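Local coordinates for protein putative acetyltransferase (Nocardia farcinica, PDB 3D9W) that acts as an arylamine N-acetyltransferase, an enzyme that probably transfers an acetyl group from acetyl-CoA to the amino group of aromatic amines, at residues F223-R226 / R231-V234; D19-R24 / G87-A92; R145-R150 / D189-T194. All blocks are in the same frame, centred on the assembly; numbering follows the deposited sequence.

Contact 1: residues F223-R226 / R231-V234; sequences FLQR and RHHV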
ATOM      1  N   PHE A 223       7.021  11.278  -2.519  1.00 25.56           N
ATOM      2  CA  PHE A 223       7.416   9.950  -2.074  1.00 24.50           C
ATOM      3  C   PHE A 223       6.693   8.947  -2.973  1.00 24.17           C
ATOM      4  O   PHE A 223       5.499   8.691  -2.809  1.00 25.01           O
ATOM      5  CB  PHE A 223       7.043   9.724  -0.614  1.00 24.15           C
ATOM      6  CG  PHE A 223       7.612   8.464  -0.051  1.00 24.91           C
ATOM      7  CD1 PHE A 223       8.977   8.344   0.174  1.00 25.21           C
ATOM      8  CD2 PHE A 223       6.796   7.368   0.190  1.00 26.16           C
ATOM      9  CE1 PHE A 223       9.520   7.152   0.622  1.00 25.14           C
ATOM     10  CE2 PHE A 223       7.327   6.174   0.637  1.00 26.63           C
ATOM     11  CZ  PHE A 223       8.691   6.064   0.852  1.00 26.02           C
ATOM     12  N   LEU A 224       7.423   8.390  -3.932  1.00 22.49           N
ATOM     13  CA  LEU A 224       6.843   7.450  -4.879  1.00 21.05           C
ATOM     14  C   LEU A 224       7.494   6.070  -4.868  1.00 21.24           C
ATOM     15  O   LEU A 224       8.713   5.929  -4.730  1.00 21.66           O
ATOM     16  CB  LEU A 224       6.950   8.021  -6.294  1.00 20.65           C
ATOM     17  CG  LEU A 224       6.655   9.508  -6.477  1.00 19.61           C
ATOM     18  CD1 LEU A 224       6.897   9.913  -7.920  1.00 17.30           C
ATOM     19  CD2 LEU A 224       5.224   9.790  -6.067  1.00 19.31           C
ATOM     20  N   GLN A 225       6.669   5.048  -5.012  1.00 19.40           N
ATOM     21  CA  GLN A 225       7.181   3.701  -5.076  1.00 18.65           C
ATOM     22  C   GLN A 225       6.482   3.040  -6.247  1.00 19.92           C
ATOM     23  O   GLN A 225       5.361   3.405  -6.599  1.00 19.98           O
ATOM     24  CB  GLN A 225       6.872   2.925  -3.804  1.00 18.43           C
ATOM     25  CG  GLN A 225       7.417   3.524  -2.548  1.00 17.83           C
ATOM     26  CD  GLN A 225       7.104   2.668  -1.351  1.00 18.81           C
ATOM     27  OE1 GLN A 225       7.694   1.602  -1.161  1.00 19.38           O
ATOM     28  NE2 GLN A 225       6.154   3.118  -0.539  1.00 16.11           N
ATOM     29  N   ARG A 226       7.167   2.098  -6.877  1.00 19.38           N
ATOM     30  CA  ARG A 226       6.606   1.345  -7.984  1.00 19.07           C
ATOM     31  C   ARG A 226       7.116  -0.043  -7.670  1.00 19.65           C
ATOM     32  O   ARG A 226       8.311  -0.231  -7.438  1.00 19.12           O
ATOM     33  CB  ARG A 226       7.150   1.832  -9.326  1.00 18.38           C
ATOM     34  CG  ARG A 226       6.495   1.160 -10.515  1.00 16.74           C
ATOM     35  CD  ARG A 226       5.014   1.458 -10.548  1.00 17.21           C
ATOM     36  NE  ARG A 226       4.399   0.949 -11.767  1.00 19.36           N
ATOM     37  CZ  ARG A 226       3.911  -0.278 -11.914  1.00 18.62           C
ATOM     38  NH1 ARG A 226       3.951  -1.140 -10.909  1.00 18.50           N
ATOM     39  NH2 ARG A 226       3.403  -0.650 -13.076  1.00 17.96           N
ATOM     40  N   ARG A 231      11.848  -6.219  -8.827  1.00 23.04           N
ATOM     41  CA  ARG A 231      12.506  -4.988  -8.402  1.00 23.59           C
ATOM     42  C   ARG A 231      11.537  -3.994  -7.762  1.00 23.72           C
ATOM     43  O   ARG A 231      10.318  -4.080  -7.945  1.00 24.32           O
ATOM     44  CB  ARG A 231      13.213  -4.335  -9.589  1.00 25.16           C
ATOM     45  CG  ARG A 231      12.288  -3.982 -10.734  1.00 30.07           C
ATOM     46  CD  ARG A 231      13.042  -3.307 -11.873  1.00 35.13           C
ATOM     47  NE  ARG A 231      12.149  -2.508 -12.718  1.00 38.55           N
ATOM     48  CZ  ARG A 231      11.295  -3.011 -13.610  1.00 39.05           C
ATOM     49  NH1 ARG A 231      11.215  -4.328 -13.792  1.00 36.77           N
ATOM     50  NH2 ARG A 231      10.501  -2.193 -14.302  1.00 39.30           N
ATOM     51  N   HIS A 232      12.094  -3.047  -7.013  1.00 22.07           N
ATOM     52  CA  HIS A 232      11.304  -2.048  -6.308  1.00 19.33           C
ATOM     53  C   HIS A 232      11.933  -0.677  -6.518  1.00 17.78           C
ATOM     54  O   HIS A 232      13.089  -0.461  -6.181  1.00 16.03           O
ATOM     55  CB  HIS A 232      11.281  -2.414  -4.819  1.00 18.73           C
ATOM     56  CG  HIS A 232      10.556  -1.436  -3.950  1.00 18.49           C
ATOM     57  ND1 HIS A 232      10.933  -1.183  -2.648  1.00 19.32           N
ATOM     58  CD2 HIS A 232       9.456  -0.679  -4.176  1.00 19.28           C
ATOM     59  CE1 HIS A 232      10.099  -0.311  -2.110  1.00 18.80           C
ATOM     60  NE2 HIS A 232       9.192   0.010  -3.016  1.00 19.92           N
ATOM     61  N   HIS A 233      11.173   0.240  -7.097  1.00 17.35           N
ATOM     62  CA  HIS A 233      11.664   1.588  -7.328  1.00 17.55           C
ATOM     63  C   HIS A 233      11.113   2.480  -6.234  1.00 18.41           C
ATOM     64  O   HIS A 233       9.990   2.290  -5.789  1.00 17.97           O
ATOM     65  CB  HIS A 233      11.181   2.141  -8.667  1.00 19.08           C
ATOM     66  CG  HIS A 233      11.747   1.445  -9.867  1.00 20.15           C
ATOM     67  ND1 HIS A 233      13.094   1.437 -10.162  1.00 20.21           N
ATOM     68  CD2 HIS A 233      11.139   0.758 -10.863  1.00 19.58           C
ATOM     69  CE1 HIS A 233      13.291   0.775 -11.288  1.00 19.48           C
ATOM     70  NE2 HIS A 233      12.122   0.353 -11.733  1.00 21.28           N
ATOM     71  N   VAL A 234      11.904   3.458  -5.810  1.00 19.81           N
ATOM     72  CA  VAL A 234      11.475   4.401  -4.784  1.00 20.25           C
ATOM     73  C   VAL A 234      12.034   5.798  -5.029  1.00 21.45           C
ATOM     74  O   VAL A 234      13.223   5.964  -5.298  1.00 20.70           O
ATOM     75  CB  VAL A 234      11.922   3.959  -3.364  1.00 21.83           C
ATOM     76  CG1 VAL A 234      11.557   5.033  -2.342  1.00 19.56           C
ATOM     77  CG2 VAL A 234      11.265   2.650  -2.995  1.00 20.91           C
TER
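The imidazole of H232 meets Q225 and R226 with its edge: Q225 CD and R226 O both lie in the ring plane, while V234 CG2, from its own strand, sits over one face near the rim. H232 NE2 donates to Q225 OE1 at 2.9 Å, entering in the amide plane on a lone pair, although amide and ring are turned 53° against each other; the hydrogen bond is well off straight, 132° at the hydrogen. Q225 CG stands anti to its carbonyl carbon (chi1 -59°), which runs the Q225 chain beside V234, CG 4.0 Å from V234 CG2, and carries OE1 to the histidine. F139 O takes Q225 NE2, so both ends are held and the flip of the amide is fixed. H232 CD2 also comes within 3.5 Å of R226 O.

The backbones form an antiparallel beta hairpin. R226 and H233 are the hydrogen-bonded pair, with R226 N to H233 O at 3.0 Å and H233 N to R226 O at 2.9 Å; Q225 and V234 are the non-hydrogen-bonded pair. On the other face R226 CB and H233 CB lie 4.1 Å apart. R231 NE donates to H233 NE2 from well out of the imidazole plane, and H233 ND1 pairs with T242 OG1.

The hairpin starts the small four-stranded antiparallel sheet, consistent with the third (alpha/beta) domain of arylamine N-acetyltransferases. Strand 223-227 is one of its two outer strands; 232-236 passes the bonding on to 239-243. The R226 guanidinium leaves the hairpin for T47 O in helix 35-48 and a salt bridge with D268.

Contact 2: residues D19-R24 / G87-A92; sequences DAYLAR and GLFAAA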
ATOM      1  N   ASP A  19     -15.104  -4.775 -13.456  1.00 26.22           N
ATOM      2  CA  ASP A  19     -14.418  -5.048 -14.711  1.00 26.32           C
ATOM      3  C   ASP A  19     -13.359  -4.019 -15.091  1.00 24.31           C
ATOM      4  O   ASP A  19     -12.312  -4.368 -15.626  1.00 22.07           O
ATOM      5  CB  ASP A  19     -15.470  -5.234 -15.796  1.00 29.48           C
ATOM      6  CG  ASP A  19     -16.489  -6.302 -15.412  1.00 33.10           C
ATOM      7  OD1 ASP A  19     -16.143  -7.509 -15.463  1.00 31.51           O
ATOM      8  OD2 ASP A  19     -17.625  -5.926 -15.022  1.00 36.72           O
ATOM      9  N   ALA A  20     -13.615  -2.754 -14.807  1.00 22.54           N
ATOM     10  CA  ALA A  20     -12.617  -1.747 -15.108  1.00 22.51           C
ATOM     11  C   ALA A  20     -11.390  -2.094 -14.260  1.00 23.42           C
ATOM     12  O   ALA A  20     -10.273  -2.192 -14.762  1.00 24.16           O
ATOM     13  CB  ALA A  20     -13.139  -0.365 -14.739  1.00 22.44           C
ATOM     14  N   TYR A  21     -11.621  -2.299 -12.968  1.00 22.55           N
ATOM     15  CA  TYR A  21     -10.562  -2.629 -12.026  1.00 22.68           C
ATOM     16  C   TYR A  21      -9.754  -3.873 -12.403  1.00 23.41           C
ATOM     17  O   TYR A  21      -8.533  -3.801 -12.563  1.00 23.90           O
ATOM     18  CB  TYR A  21     -11.147  -2.816 -10.620  1.00 21.39           C
ATOM     19  CG  TYR A  21     -10.127  -3.244  -9.601  1.00 19.29           C
ATOM     20  CD1 TYR A  21      -9.166  -2.347  -9.120  1.00 18.79           C
ATOM     21  CD2 TYR A  21     -10.071  -4.566  -9.169  1.00 19.47           C
ATOM     22  CE1 TYR A  21      -8.166  -2.768  -8.226  1.00 15.71           C
ATOM     23  CE2 TYR A  21      -9.074  -4.998  -8.281  1.00 17.58           C
ATOM     24  CZ  TYR A  21      -8.130  -4.097  -7.817  1.00 15.33           C
ATOM     25  OH  TYR A  21      -7.163  -4.546  -6.956  1.00 12.92           O
ATOM     26  N   LEU A  22     -10.425  -5.013 -12.526  1.00 22.95           N
ATOM     27  CA  LEU A  22      -9.741  -6.260 -12.862  1.00 23.12           C
ATOM     28  C   LEU A  22      -8.949  -6.143 -14.163  1.00 23.44           C
ATOM     29  O   LEU A  22      -7.878  -6.750 -14.317  1.00 22.36           O
ATOM     30  CB  LEU A  22     -10.750  -7.409 -12.953  1.00 20.92           C
ATOM     31  CG  LEU A  22     -11.470  -7.696 -11.636  1.00 20.27           C
ATOM     32  CD1 LEU A  22     -12.425  -8.862 -11.819  1.00 19.92           C
ATOM     33  CD2 LEU A  22     -10.452  -7.999 -10.549  1.00 16.89           C
ATOM     34  N   ALA A  23      -9.479  -5.345 -15.086  1.00 22.50           N
ATOM     35  CA  ALA A  23      -8.833  -5.125 -16.369  1.00 22.50           C
ATOM     36  C   ALA A  23      -7.581  -4.297 -16.157  1.00 22.32           C
ATOM     37  O   ALA A  23      -6.540  -4.552 -16.750  1.00 22.80           O
ATOM     38  CB  ALA A  23      -9.773  -4.398 -17.306  1.00 21.92           C
ATOM     39  N   ARG A  24      -7.689  -3.309 -15.287  1.00 23.15           N
ATOM     40  CA  ARG A  24      -6.577  -2.424 -15.009  1.00 24.38           C
ATOM     41  C   ARG A  24      -5.378  -3.101 -14.346  1.00 24.85           C
ATOM     42  O   ARG A  24      -4.241  -2.734 -14.625  1.00 25.16           O
ATOM     43  CB  ARG A  24      -7.067  -1.253 -14.152  1.00 24.65           C
ATOM     44  CG  ARG A  24      -6.097  -0.102 -14.059  1.00 24.26           C
ATOM     45  CD  ARG A  24      -5.149  -0.276 -12.899  1.00 22.71           C
ATOM     46  NE  ARG A  24      -4.167   0.801 -12.847  1.00 22.30           N
ATOM     47  CZ  ARG A  24      -3.012   0.788 -13.497  1.00 21.36           C
ATOM     48  NH1 ARG A  24      -2.680  -0.250 -14.254  1.00 20.43           N
ATOM     49  NH2 ARG A  24      -2.186   1.816 -13.381  1.00 22.25           N
ATOM     50  N   GLY A  87      -8.462   0.676   0.212  1.00 20.60           N
ATOM     51  CA  GLY A  87      -9.878   0.960   0.039  1.00 20.25           C
ATOM     52  C   GLY A  87     -10.448   0.394  -1.244  1.00 20.35           C
ATOM     53  O   GLY A  87     -11.575  -0.113  -1.287  1.00 19.47           O
ATOM     54  N   LEU A  88      -9.653   0.482  -2.300  1.00 20.63           N
ATOM     55  CA  LEU A  88     -10.067  -0.022  -3.597  1.00 22.31           C
ATOM     56  C   LEU A  88     -10.005  -1.541  -3.590  1.00 22.02           C
ATOM     57  O   LEU A  88     -10.932  -2.214  -4.049  1.00 21.98           O
ATOM     58  CB  LEU A  88      -9.152   0.533  -4.687  1.00 23.61           C
ATOM     59  CG  LEU A  88      -9.555   0.254  -6.128  1.00 24.33           C
ATOM     60  CD1 LEU A  88     -10.917   0.867  -6.387  1.00 24.16           C
ATOM     61  CD2 LEU A  88      -8.504   0.825  -7.074  1.00 25.62           C
ATOM     62  N   PHE A  89      -8.912  -2.078  -3.057  1.00 21.44           N
ATOM     63  CA  PHE A  89      -8.721  -3.523  -2.989  1.00 21.09           C
ATOM     64  C   PHE A  89      -9.816  -4.192  -2.161  1.00 20.38           C
ATOM     65  O   PHE A  89     -10.283  -5.276  -2.497  1.00 19.41           O
ATOM     66  CB  PHE A  89      -7.349  -3.853  -2.396  1.00 20.05           C
ATOM     67  CG  PHE A  89      -6.904  -5.260  -2.656  1.00 19.09           C
ATOM     68  CD1 PHE A  89      -6.552  -5.666  -3.938  1.00 19.79           C
ATOM     69  CD2 PHE A  89      -6.855  -6.187  -1.631  1.00 17.56           C
ATOM     70  CE1 PHE A  89      -6.155  -6.980  -4.191  1.00 19.28           C
ATOM     71  CE2 PHE A  89      -6.460  -7.494  -1.880  1.00 17.27           C
ATOM     72  CZ  PHE A  89      -6.112  -7.891  -3.159  1.00 16.38           C
ATOM     73  N   ALA A  90     -10.231  -3.545  -1.080  1.00 20.62           N
ATOM     74  CA  ALA A  90     -11.278  -4.113  -0.236  1.00 21.25           C
ATOM     75  C   ALA A  90     -12.596  -4.245  -1.012  1.00 21.25           C
ATOM     76  O   ALA A  90     -13.275  -5.274  -0.935  1.00 20.97           O
ATOM     77  CB  ALA A  90     -11.473  -3.246   1.004  1.00 20.66           C
ATOM     78  N   ALA A  91     -12.949  -3.200  -1.756  1.00 20.04           N
ATOM     79  CA  ALA A  91     -14.169  -3.204  -2.556  1.00 19.96           C
ATOM     80  C   ALA A  91     -14.182  -4.404  -3.504  1.00 20.43           C
ATOM     81  O   ALA A  91     -15.171  -5.130  -3.576  1.00 21.72           O
ATOM     82  CB  ALA A  91     -14.271  -1.921  -3.341  1.00 17.65           C
ATOM     83  N   ALA A  92     -13.082  -4.618  -4.217  1.00 19.55           N
ATOM     84  CA  ALA A  92     -12.980  -5.736  -5.141  1.00 19.62           C
ATOM     85  C   ALA A  92     -13.117  -7.065  -4.408  1.00 20.70           C
ATOM     86  O   ALA A  92     -13.886  -7.934  -4.813  1.00 20.37           O
ATOM     87  CB  ALA A  92     -11.661  -5.686  -5.869  1.00 19.25           C
TER
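Y21 reaches from helix 19-24 into the side of helix 87-92, and its ring carries nearly all of this interface. The apolar contacts come first. L88 and A92, one turn apart, take the ring between them: L88 meets the CD1 and CE1 atoms and A92 the CD2 and CE2 atoms, both obliquely. L88 CD2 lies 3.8 Å from Y21 CE1, and A92 CB lies 3.6 Å from Y21 CE2. The ring thus sits as a wedge between a leucine branch and an alanine methyl. Setting CG anti to the backbone N (chi1 176°) sends the Y21 ring straight out from its helix, so that it bridges segments whose axes run 11.1 Å apart and cross at -114°.

The polar part lies at the phenol end. Y21 OH stands 3.3 Å from F89 CD1, at the edge of the F89 ring and near its plane. Although the F89 side chain sets out away from helix 19-24, its ring comes back to the hydroxyl. The hydroxyl finds its hydrogen-bonding partner outside both segments, in H45 ND1 of helix 35-48. The H45 ring also meets F89, with the planes about perpendicular.

Around this core L88 touches L66, Q70 and L73 of helix 66-73, while L22 and F89 both rest on L41. The arrangement belongs to the helical N-terminal part of the arylamine N-acetyltransferase fold.

Between the segments the contact is van der Waals packing, with a single phenol oxygen at the F89 edge. That one buried polar group is satisfied by H45, which ties the end of the Y21 side chain to a third helix and should restrict how the ring can tilt.

Contact 3: residues R145-R150 / D189-T194; sequences RPYELR and DRYTFT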
ATOM      1  N   ARG A 145       1.942 -11.182  -2.609  1.00 21.52           N
ATOM      2  CA  ARG A 145       1.118 -12.365  -2.321  1.00 21.48           C
ATOM      3  C   ARG A 145       0.710 -12.179  -0.879  1.00 20.10           C
ATOM      4  O   ARG A 145       1.471 -11.630  -0.088  1.00 20.43           O
ATOM      5  CB  ARG A 145       1.908 -13.676  -2.432  1.00 22.67           C
ATOM      6  CG  ARG A 145       2.625 -13.881  -3.761  1.00 24.93           C
ATOM      7  CD  ARG A 145       2.263 -15.201  -4.393  1.00 24.21           C
ATOM      8  NE  ARG A 145       1.139 -15.089  -5.317  1.00 23.55           N
ATOM      9  CZ  ARG A 145       1.257 -15.047  -6.643  1.00 23.37           C
ATOM     10  NH1 ARG A 145       2.455 -15.101  -7.205  1.00 22.50           N
ATOM     11  NH2 ARG A 145       0.170 -14.980  -7.408  1.00 22.12           N
ATOM     12  N   PRO A 146      -0.496 -12.620  -0.513  1.00 19.25           N
ATOM     13  CA  PRO A 146      -0.909 -12.450   0.878  1.00 19.03           C
ATOM     14  C   PRO A 146      -0.115 -13.376   1.793  1.00 19.73           C
ATOM     15  O   PRO A 146       0.344 -14.437   1.373  1.00 20.00           O
ATOM     16  CB  PRO A 146      -2.384 -12.812   0.834  1.00 20.08           C
ATOM     17  CG  PRO A 146      -2.416 -13.894  -0.204  1.00 19.57           C
ATOM     18  CD  PRO A 146      -1.519 -13.343  -1.285  1.00 19.30           C
ATOM     19  N   TYR A 147       0.075 -12.962   3.036  1.00 20.02           N
ATOM     20  CA  TYR A 147       0.780 -13.801   3.985  1.00 20.19           C
ATOM     21  C   TYR A 147      -0.200 -14.250   5.059  1.00 21.18           C
ATOM     22  O   TYR A 147      -0.994 -13.460   5.560  1.00 19.97           O
ATOM     23  CB  TYR A 147       1.975 -13.067   4.601  1.00 19.46           C
ATOM     24  CG  TYR A 147       1.676 -11.764   5.297  1.00 18.66           C
ATOM     25  CD1 TYR A 147       1.646 -10.564   4.592  1.00 17.85           C
ATOM     26  CD2 TYR A 147       1.506 -11.720   6.680  1.00 19.45           C
ATOM     27  CE1 TYR A 147       1.467  -9.354   5.248  1.00 17.68           C
ATOM     28  CE2 TYR A 147       1.324 -10.521   7.345  1.00 19.26           C
ATOM     29  CZ  TYR A 147       1.309  -9.340   6.627  1.00 19.22           C
ATOM     30  OH  TYR A 147       1.148  -8.151   7.300  1.00 19.32           O
ATOM     31  N   GLU A 148      -0.152 -15.537   5.379  1.00 22.85           N
ATOM     32  CA  GLU A 148      -1.044 -16.121   6.369  1.00 25.27           C
ATOM     33  C   GLU A 148      -0.893 -15.469   7.739  1.00 25.72           C
ATOM     34  O   GLU A 148       0.220 -15.143   8.164  1.00 28.19           O
ATOM     35  CB  GLU A 148      -0.786 -17.625   6.458  1.00 25.87           C
ATOM     36  CG  GLU A 148      -1.521 -18.326   7.583  1.00 29.42           C
ATOM     37  CD  GLU A 148      -1.661 -19.818   7.344  1.00 31.40           C
ATOM     38  OE1 GLU A 148      -0.644 -20.470   7.005  1.00 32.70           O
ATOM     39  OE2 GLU A 148      -2.790 -20.339   7.501  1.00 32.07           O
ATOM     40  N   LEU A 149      -2.010 -15.277   8.434  1.00 24.34           N
ATOM     41  CA  LEU A 149      -1.970 -14.650   9.751  1.00 23.31           C
ATOM     42  C   LEU A 149      -1.598 -15.634  10.860  1.00 22.83           C
ATOM     43  O   LEU A 149      -2.410 -15.889  11.743  1.00 21.93           O
ATOM     44  CB  LEU A 149      -3.326 -14.012  10.088  1.00 22.64           C
ATOM     45  CG  LEU A 149      -3.386 -12.823  11.061  1.00 21.64           C
ATOM     46  CD1 LEU A 149      -4.356 -13.136  12.173  1.00 21.09           C
ATOM     47  CD2 LEU A 149      -2.005 -12.501  11.626  1.00 20.91           C
ATOM     48  N   ARG A 150      -0.382 -16.179  10.820  1.00 21.97           N
ATOM     49  CA  ARG A 150       0.075 -17.111  11.855  1.00 22.97           C
ATOM     50  C   ARG A 150       1.576 -16.942  12.115  1.00 23.45           C
ATOM     51  O   ARG A 150       2.313 -16.487  11.254  1.00 23.47           O
ATOM     52  CB  ARG A 150      -0.195 -18.558  11.449  1.00 22.13           C
ATOM     53  CG  ARG A 150       0.744 -19.069  10.379  1.00 22.66           C
ATOM     54  CD  ARG A 150       0.475 -20.523  10.062  1.00 23.62           C
ATOM     55  NE  ARG A 150       1.267 -20.978   8.923  1.00 23.91           N
ATOM     56  CZ  ARG A 150       2.566 -21.254   8.969  1.00 23.79           C
ATOM     57  NH1 ARG A 150       3.236 -21.128  10.107  1.00 23.06           N
ATOM     58  NH2 ARG A 150       3.196 -21.651   7.871  1.00 21.68           N
ATOM     59  N   ASP A 189      12.256  -4.606  10.851  1.00 23.49           N
ATOM     60  CA  ASP A 189      10.849  -4.655  11.171  1.00 23.44           C
ATOM     61  C   ASP A 189      10.153  -3.598  10.311  1.00 23.56           C
ATOM     62  O   ASP A 189      10.439  -2.403  10.405  1.00 22.20           O
ATOM     63  CB  ASP A 189      10.659  -4.368  12.659  1.00 24.24           C
ATOM     64  CG  ASP A 189      11.375  -3.099  13.107  1.00 26.45           C
ATOM     65  OD1 ASP A 189      10.851  -1.990  12.857  1.00 28.06           O
ATOM     66  OD2 ASP A 189      12.470  -3.205  13.702  1.00 26.54           O
ATOM     67  N   ARG A 190       9.266  -4.048   9.436  1.00 23.25           N
ATOM     68  CA  ARG A 190       8.555  -3.117   8.590  1.00 23.49           C
ATOM     69  C   ARG A 190       7.571  -2.375   9.484  1.00 23.24           C
ATOM     70  O   ARG A 190       7.715  -1.176   9.712  1.00 25.83           O
ATOM     71  CB  ARG A 190       7.812  -3.854   7.464  1.00 24.59           C
ATOM     72  CG  ARG A 190       7.038  -2.921   6.532  1.00 26.11           C
ATOM     73  CD  ARG A 190       6.167  -3.644   5.507  1.00 26.98           C
ATOM     74  NE  ARG A 190       6.937  -4.150   4.375  1.00 29.43           N
ATOM     75  CZ  ARG A 190       6.408  -4.494   3.204  1.00 31.19           C
ATOM     76  NH1 ARG A 190       5.098  -4.386   3.008  1.00 31.08           N
ATOM     77  NH2 ARG A 190       7.188  -4.944   2.225  1.00 31.50           N
ATOM     78  N   TYR A 191       6.594  -3.095  10.021  1.00 21.20           N
ATOM     79  CA  TYR A 191       5.589  -2.485  10.870  1.00 19.61           C
ATOM     80  C   TYR A 191       5.036  -3.442  11.906  1.00 19.08           C
ATOM     81  O   TYR A 191       5.418  -4.600  11.963  1.00 18.52           O
ATOM     82  CB  TYR A 191       4.436  -1.974  10.005  1.00 21.58           C
ATOM     83  CG  TYR A 191       3.810  -3.019   9.087  1.00 21.28           C
ATOM     84  CD1 TYR A 191       3.255  -4.197   9.596  1.00 20.53           C
ATOM     85  CD2 TYR A 191       3.773  -2.825   7.704  1.00 21.93           C
ATOM     86  CE1 TYR A 191       2.685  -5.149   8.748  1.00 19.92           C
ATOM     87  CE2 TYR A 191       3.206  -3.769   6.855  1.00 20.23           C
ATOM     88  CZ  TYR A 191       2.667  -4.925   7.380  1.00 20.41           C
ATOM     89  OH  TYR A 191       2.124  -5.855   6.529  1.00 18.29           O
ATOM     90  N   THR A 192       4.125  -2.946  12.727  1.00 18.94           N
ATOM     91  CA  THR A 192       3.478  -3.777  13.727  1.00 19.88           C
ATOM     92  C   THR A 192       1.974  -3.524  13.621  1.00 19.93           C
ATOM     93  O   THR A 192       1.557  -2.457  13.180  1.00 18.09           O
ATOM     94  CB  THR A 192       3.914  -3.410  15.151  1.00 21.05           C
ATOM     95  OG1 THR A 192       3.396  -2.114  15.493  1.00 22.67           O
ATOM     96  CG2 THR A 192       5.423  -3.409  15.264  1.00 19.73           C
ATOM     97  N   PHE A 193       1.161  -4.502  14.006  1.00 19.89           N
ATOM     98  CA  PHE A 193      -0.286  -4.316  13.962  1.00 18.89           C
ATOM     99  C   PHE A 193      -1.031  -5.196  14.949  1.00 18.91           C
ATOM    100  O   PHE A 193      -0.532  -6.240  15.371  1.00 18.39           O
ATOM    101  CB  PHE A 193      -0.833  -4.559  12.550  1.00 17.39           C
ATOM    102  CG  PHE A 193      -0.755  -5.987  12.091  1.00 15.98           C
ATOM    103  CD1 PHE A 193       0.403  -6.479  11.510  1.00 15.96           C
ATOM    104  CD2 PHE A 193      -1.858  -6.820  12.190  1.00 14.31           C
ATOM    105  CE1 PHE A 193       0.454  -7.776  11.023  1.00 17.36           C
ATOM    106  CE2 PHE A 193      -1.820  -8.114  11.710  1.00 14.50           C
ATOM    107  CZ  PHE A 193      -0.665  -8.598  11.125  1.00 17.02           C
ATOM    108  N   THR A 194      -2.227  -4.754  15.320  1.00 18.88           N
ATOM    109  CA  THR A 194      -3.069  -5.493  16.242  1.00 19.22           C
ATOM    110  C   THR A 194      -4.195  -6.104  15.433  1.00 20.25           C
ATOM    111  O   THR A 194      -4.296  -5.868  14.234  1.00 20.83           O
ATOM    112  CB  THR A 194      -3.673  -4.578  17.339  1.00 18.82           C
ATOM    113  OG1 THR A 194      -4.580  -3.633  16.755  1.00 17.48           O
ATOM    114  CG2 THR A 194      -2.569  -3.844  18.076  1.00 16.99           C
TER
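Y147 and Y191 both carry CG between the backbone N and the carbonyl carbon, with chi1 57° and 55°, and these torsions aim the phenols at each other from opposite directions. The setting is the strongly curved antiparallel sheet that forms the barrel-like beta domain of the arylamine N-acetyltransferase fold. Strand 147-148 is one end of the sheet and 188-193 is the fifth strand across, with 132-135, 117-125 and 99-107 between them. The two segments are therefore joined through side chains and not by a backbone ladder; even their closest CA atoms, those of L149 and T194, are 11.3 Å apart.

The central bond links Y147 OH and Y191 OH at 2.6 Å, with either hydroxyl able to donate. Each oxygen lies near the plane of the other's ring, at its edge, so the phenols do not stack. Y191 OH has a further hydrogen bond beyond the two segments. The Y191 ring also meets H119, and both tyrosines touch L179 of strand 175-183.

F193 adds an apolar flank. It repeats the tyrosine torsion (chi1 68°), which turns its ring toward segment 145-150, where L149 CD2 comes to the ring edge at 4.2 Å from F193 CZ. The ring also stacks on W177 and touches M134. L149 is the centre of an inverse gamma turn that follows the short strand, while its backbone remains bonded to V132 and that of Y147 to M134.

Across the turn, its two end residues pair: R150 NE makes a salt bridge with E148 OE1 at 2.8 Å, meeting the carboxylate from well above its plane. Back in the interior, the Y147 hydroxyl oxygen OH also touches F193, lying 3.8 Å from its CE1 and oblique to the ring.

How the contacts relate
All three contacts are largely buried: every touching residue of contact 2 is, as are three of four in contact 3, where L149 is partly exposed, and five of eight in contact 1. Contact 1 alone joins neighbouring strands through backbone bonds; contact 2 packs helices around one tyrosine, and contact 3 spans a curved sheet by a hydroxyl pair flanked by an apolar L149-F193 contact. No two of them touch, with nearest atoms about 6 to 7 Å apart and centres about 20 to 22 Å apart. Helix 35-48 borders all three contacts. Contacts 1 and 3 also share F139 and R141 as neighbours.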